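Local coordinates for HpuA (Kingella denitrificans ATCC 33394, PDB 5EC6), which acts as a haemoglobin receptor, an outer-membrane lipoprotein that binds haemoglobin and so probably helps the bacterium to acquire iron, at residues I180-K185 with N297-G302; T191-T196 with V226-F231. All blocks are in the same frame, centred on the assembly; numbering follows the deposited sequence.

Contact 1 (I180-K185 with N297-G302)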
# COMPACT_ATOMS: atom_id res chain seq x y z
N ILE A 180 -1.99 -6.68 -3.21
CA ILE A 180 -0.92 -6.95 -4.17
C ILE A 180 0.42 -6.86 -3.45
O ILE A 180 0.64 -5.98 -2.63
CB ILE A 180 -0.95 -5.93 -5.31
CG1 ILE A 180 -2.27 -6.03 -6.11
CG2 ILE A 180 0.25 -6.11 -6.24
CD1 ILE A 180 -2.57 -4.75 -6.84
N GLY A 181 1.29 -7.82 -3.76
CA GLY A 181 2.68 -7.83 -3.31
C GLY A 181 3.63 -7.39 -4.41
O GLY A 181 3.34 -7.62 -5.60
N LEU A 182 4.69 -6.74 -3.97
CA LEU A 182 5.70 -6.17 -4.86
C LEU A 182 7.08 -6.58 -4.38
O LEU A 182 7.43 -6.43 -3.20
CB LEU A 182 5.57 -4.65 -4.89
CG LEU A 182 6.77 -3.90 -5.51
CD1 LEU A 182 6.57 -4.05 -6.99
CD2 LEU A 182 6.83 -2.43 -5.09
N ARG A 183 7.90 -7.06 -5.32
CA ARG A 183 9.31 -7.26 -5.09
C ARG A 183 10.09 -6.53 -6.23
O ARG A 183 9.49 -6.04 -7.20
CB ARG A 183 9.66 -8.76 -5.10
CG ARG A 183 9.04 -9.63 -3.92
CD ARG A 183 9.42 -11.08 -4.09
NE ARG A 183 9.43 -11.90 -2.88
CZ ARG A 183 9.09 -13.19 -2.82
NH1 ARG A 183 8.59 -13.87 -3.90
NH2 ARG A 183 9.10 -13.77 -1.63
N VAL A 184 11.40 -6.43 -6.06
CA VAL A 184 12.28 -5.93 -7.13
C VAL A 184 13.22 -7.06 -7.52
O VAL A 184 13.92 -7.61 -6.67
CB VAL A 184 13.05 -4.68 -6.70
CG1 VAL A 184 13.98 -4.28 -7.87
CG2 VAL A 184 12.12 -3.55 -6.37
N LYS A 185 13.17 -7.43 -8.79
CA LYS A 185 14.09 -8.44 -9.33
C LYS A 185 14.75 -7.87 -10.57
O LYS A 185 14.05 -7.47 -11.50
CB LYS A 185 13.33 -9.69 -9.74
CG LYS A 185 14.17 -10.62 -10.64
CD LYS A 185 13.53 -11.99 -10.79
CE LYS A 185 12.31 -11.94 -11.69
NZ LYS A 185 11.68 -13.27 -11.67
N ASN A 297 12.64 -9.69 -0.48
CA ASN A 297 11.89 -8.70 0.34
C ASN A 297 10.79 -8.06 -0.48
O ASN A 297 10.90 -7.82 -1.68
CB ASN A 297 12.81 -7.63 0.92
CG ASN A 297 13.81 -8.20 1.92
OD1 ASN A 297 13.73 -9.37 2.26
ND2 ASN A 297 14.66 -7.34 2.48
N ALA A 298 9.68 -7.80 0.21
CA ALA A 298 8.43 -7.37 -0.45
C ALA A 298 7.78 -6.23 0.31
O ALA A 298 7.89 -6.15 1.54
CB ALA A 298 7.44 -8.50 -0.53
N SER A 299 7.07 -5.38 -0.41
CA SER A 299 6.00 -4.58 0.17
C SER A 299 4.65 -5.03 -0.36
O SER A 299 4.55 -5.75 -1.33
CB SER A 299 6.23 -3.08 -0.09
OG SER A 299 6.27 -2.82 -1.49
N PHE A 300 3.58 -4.64 0.32
CA PHE A 300 2.26 -5.01 -0.12
C PHE A 300 1.25 -3.95 0.32
O PHE A 300 1.50 -3.21 1.29
CB PHE A 300 1.83 -6.41 0.36
CG PHE A 300 1.74 -6.56 1.86
CD1 PHE A 300 2.84 -6.96 2.61
CD2 PHE A 300 0.53 -6.37 2.51
CE1 PHE A 300 2.75 -7.08 3.97
CE2 PHE A 300 0.44 -6.48 3.90
CZ PHE A 300 1.54 -6.84 4.60
N GLY A 301 0.13 -3.89 -0.40
CA GLY A 301 -0.97 -3.03 -0.03
C GLY A 301 -2.25 -3.52 -0.64
O GLY A 301 -2.26 -4.28 -1.64
N GLY A 302 -3.36 -3.09 -0.06
CA GLY A 302 -4.64 -3.45 -0.63
C GLY A 302 -5.82 -2.90 0.13
O GLY A 302 -5.65 -2.07 1.04
O HOH W 1 12.62 -7.63 -3.69
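Ile180 and Leu182 face Gly301 and Ser299 as the two hydrogen-bonded pairs of an antiparallel strand pairing. Four backbone bonds close it. Ile180 N donates to Gly301 O at 2.9 Å, and Gly301 N returns a bond to Ile180 O. Leu182 N reaches Ser299 O at 2.8 Å, and Ser299 N donates back to Leu182 O. Between them lies the non-hydrogen-bonded pair Gly181 and Phe300, with CA atoms 4.3 Å apart. A weaker CA-H...O contact runs from Phe300 CA to Ile180 O at 3.1 Å.

Beyond the Leu182-Ser299 pair, toward Val184 and Asn297, water 1 takes over. It accepts from Val184 N at 2.9 Å and probably donates to Asn297 O.

Side chains meet on both faces of the strands. On one, the CD2 branch of Leu182 lies alongside Ser299 OG at 3.7 Å. That hydroxyl is bonded to Gly139 O. On the other, Arg183 CG packs over Asn297 O and against the Ala298 methyl. The Arg183 chain is extended from CG to NE, which carries its guanidinium beyond the pair: NE bonds to Leu296 O, NH1 to the carbonyls of Phe231 and Asp233, NH2 to Ser253 OG. Phe300 meets the other strand through CB, 4.0 Å from Gly181 CA, while chi1 of 63° carries its ring away.

Pairing strands 174-185 and 298-308 closes a ring of antiparallel strands, a beta barrel. Backbone bonds carry most of the polar chemistry. The acceptors round Arg183 probably offset the cost of burying its charge and fix the guanidinium's orientation.

Contact 2 (T191-T196 with V226-F231)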
# COMPACT_ATOMS: atom_id res chain seq x y z
N THR A 191 5.24 -8.25 -9.53
CA THR A 191 3.99 -8.23 -8.74
C THR A 191 3.33 -9.58 -8.66
O THR A 191 3.46 -10.47 -9.55
CB THR A 191 3.03 -7.15 -9.23
OG1 THR A 191 2.86 -7.24 -10.67
CG2 THR A 191 3.54 -5.78 -8.85
N SER A 192 2.59 -9.78 -7.56
CA SER A 192 1.83 -10.99 -7.34
C SER A 192 0.68 -11.14 -8.35
O SER A 192 0.20 -10.16 -8.91
CB SER A 192 1.29 -11.00 -5.91
OG SER A 192 0.50 -9.87 -5.67
N SER A 193 0.25 -12.38 -8.57
CA SER A 193 -0.72 -12.66 -9.64
C SER A 193 -2.04 -12.04 -9.37
O SER A 193 -2.60 -12.16 -8.25
CB SER A 193 -0.89 -14.15 -9.86
OG SER A 193 0.34 -14.73 -10.24
N TYR A 194 -2.61 -11.39 -10.37
CA TYR A 194 -3.88 -10.73 -10.19
C TYR A 194 -4.59 -10.66 -11.51
O TYR A 194 -4.10 -9.99 -12.44
CB TYR A 194 -3.67 -9.32 -9.66
CG TYR A 194 -4.83 -8.62 -9.03
CD1 TYR A 194 -5.93 -9.32 -8.47
CD2 TYR A 194 -4.82 -7.24 -8.90
CE1 TYR A 194 -6.94 -8.65 -7.84
CE2 TYR A 194 -5.84 -6.55 -8.29
CZ TYR A 194 -6.91 -7.25 -7.75
OH TYR A 194 -7.89 -6.50 -7.14
N GLU A 195 -5.77 -11.28 -11.55
CA GLU A 195 -6.65 -11.24 -12.73
C GLU A 195 -8.06 -11.22 -12.25
O GLU A 195 -8.47 -12.05 -11.40
CB GLU A 195 -6.45 -12.47 -13.62
CG GLU A 195 -7.44 -12.54 -14.78
CD GLU A 195 -7.20 -13.70 -15.74
OE1 GLU A 195 -6.19 -14.43 -15.61
OE2 GLU A 195 -8.03 -13.81 -16.68
N THR A 196 -8.84 -10.26 -12.73
CA THR A 196 -10.25 -10.22 -12.37
C THR A 196 -11.07 -10.30 -13.65
O THR A 196 -10.50 -10.28 -14.75
CB THR A 196 -10.58 -8.94 -11.59
OG1 THR A 196 -10.24 -7.80 -12.39
CG2 THR A 196 -9.77 -8.90 -10.30
N VAL A 226 0.19 -14.46 -3.69
CA VAL A 226 0.36 -15.50 -4.74
C VAL A 226 1.44 -15.11 -5.76
O VAL A 226 1.36 -14.08 -6.40
CB VAL A 226 -0.99 -15.71 -5.44
CG1 VAL A 226 -0.87 -16.77 -6.54
CG2 VAL A 226 -2.01 -16.15 -4.43
N GLY A 227 2.42 -15.99 -5.91
CA GLY A 227 3.53 -15.81 -6.80
C GLY A 227 3.28 -16.26 -8.24
O GLY A 227 2.18 -16.71 -8.60
N ASN A 228 4.35 -16.08 -9.03
CA ASN A 228 4.34 -16.43 -10.46
C ASN A 228 5.79 -16.40 -10.92
O ASN A 228 6.72 -16.27 -10.12
CB ASN A 228 3.47 -15.45 -11.24
CG ASN A 228 3.86 -14.00 -10.97
OD1 ASN A 228 4.94 -13.60 -11.31
ND2 ASN A 228 2.97 -13.23 -10.26
N SER A 229 6.03 -16.64 -12.22
CA SER A 229 7.39 -16.73 -12.73
C SER A 229 8.19 -15.46 -12.56
O SER A 229 9.38 -15.56 -12.52
CB SER A 229 7.36 -17.06 -14.24
OG SER A 229 6.71 -16.02 -14.97
N GLU A 230 7.55 -14.30 -12.44
CA GLU A 230 8.26 -13.04 -12.24
C GLU A 230 8.46 -12.71 -10.75
O GLU A 230 9.56 -12.38 -10.27
CB GLU A 230 7.49 -11.90 -12.91
CG GLU A 230 7.30 -12.05 -14.44
CD GLU A 230 8.61 -12.32 -15.13
OE1 GLU A 230 9.56 -11.53 -14.93
OE2 GLU A 230 8.72 -13.37 -15.80
N PHE A 231 7.35 -12.76 -10.03
CA PHE A 231 7.37 -12.46 -8.60
C PHE A 231 8.19 -13.46 -7.80
O PHE A 231 8.77 -13.09 -6.78
CB PHE A 231 5.93 -12.45 -8.09
CG PHE A 231 5.80 -12.02 -6.64
CD1 PHE A 231 5.80 -10.66 -6.29
CD2 PHE A 231 5.67 -12.96 -5.65
CE1 PHE A 231 5.63 -10.27 -4.96
CE2 PHE A 231 5.54 -12.56 -4.32
CZ PHE A 231 5.51 -11.23 -3.98
O HOH W 2 -0.27 -17.44 -10.24
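Thr191 and Ser192 run past Phe231 and Gly227 at CA separations of 5.4 and 5.1 Å, and one backbone bond, Ser193 N to Val226 O at 3.0 Å, ties the segments directly.

Asn228 does most of the side-chain work. Its CG lies between the backbone N and the carbonyl carbon (chi1 53°), and this swings the amide toward 191-196. ND2 donates twice there. One bond goes to Thr191 O at 2.9 Å; it is almost straight, at 173°, and lies in the amide plane of Asn228. The other goes to Ser193 OG at 3.0 Å, again close to that plane. The other end of the amide turns back on its own loop. OD1 accepts from Glu230 N and from Phe231 N, the latter approaching from above the carbonyl plane. Bonds at both ends hold the amide in its orientation.

Ser193 OG also meets water 2 at 2.8 Å, and this water donates to Gly227 O. Ser192 brings its CB within 3.1 Å of Val226 O, while its OG accepts from the backbone N-H of Gly181.

The Phe231 ring lies against the backbone of Thr191 and Ser192. It takes Ser192 CA over one face, displaced toward the rim, and CD1 lies 3.6 Å from Ser192 N. The ring also makes a cation-pi contact with Arg183. Ile225 of strand 220-225 packs on it too.

The Asn228 OD1 bonds to the backbone two and three residues on form an Asx turn within an Asx motif. Here this motif shapes the loop between strands 220-225 and 235-243, and the same asparagine fastens that loop to the chain leaving strand 188-191.

The touching residues of contact 1 are all buried, and its centre lies about 9 Å from that of the chain. Contact 2 is partly buried, with its centre about 16 Å from the chain's centre. The first joins two strands by regular backbone pairing; the second joins loop-like chain, chiefly through one side-chain amide. The two touch directly, with their centres 10 Å apart. Lys185 NZ probably bonds to Glu230 O. Phe231 CE1 also packs against Gly181 C at 3.5 Å. Strand 174-185 thus serves both: one edge pairs with 298-308; 188-191, from which the first segment of contact 2 continues, and 208-215 also pair with the strand.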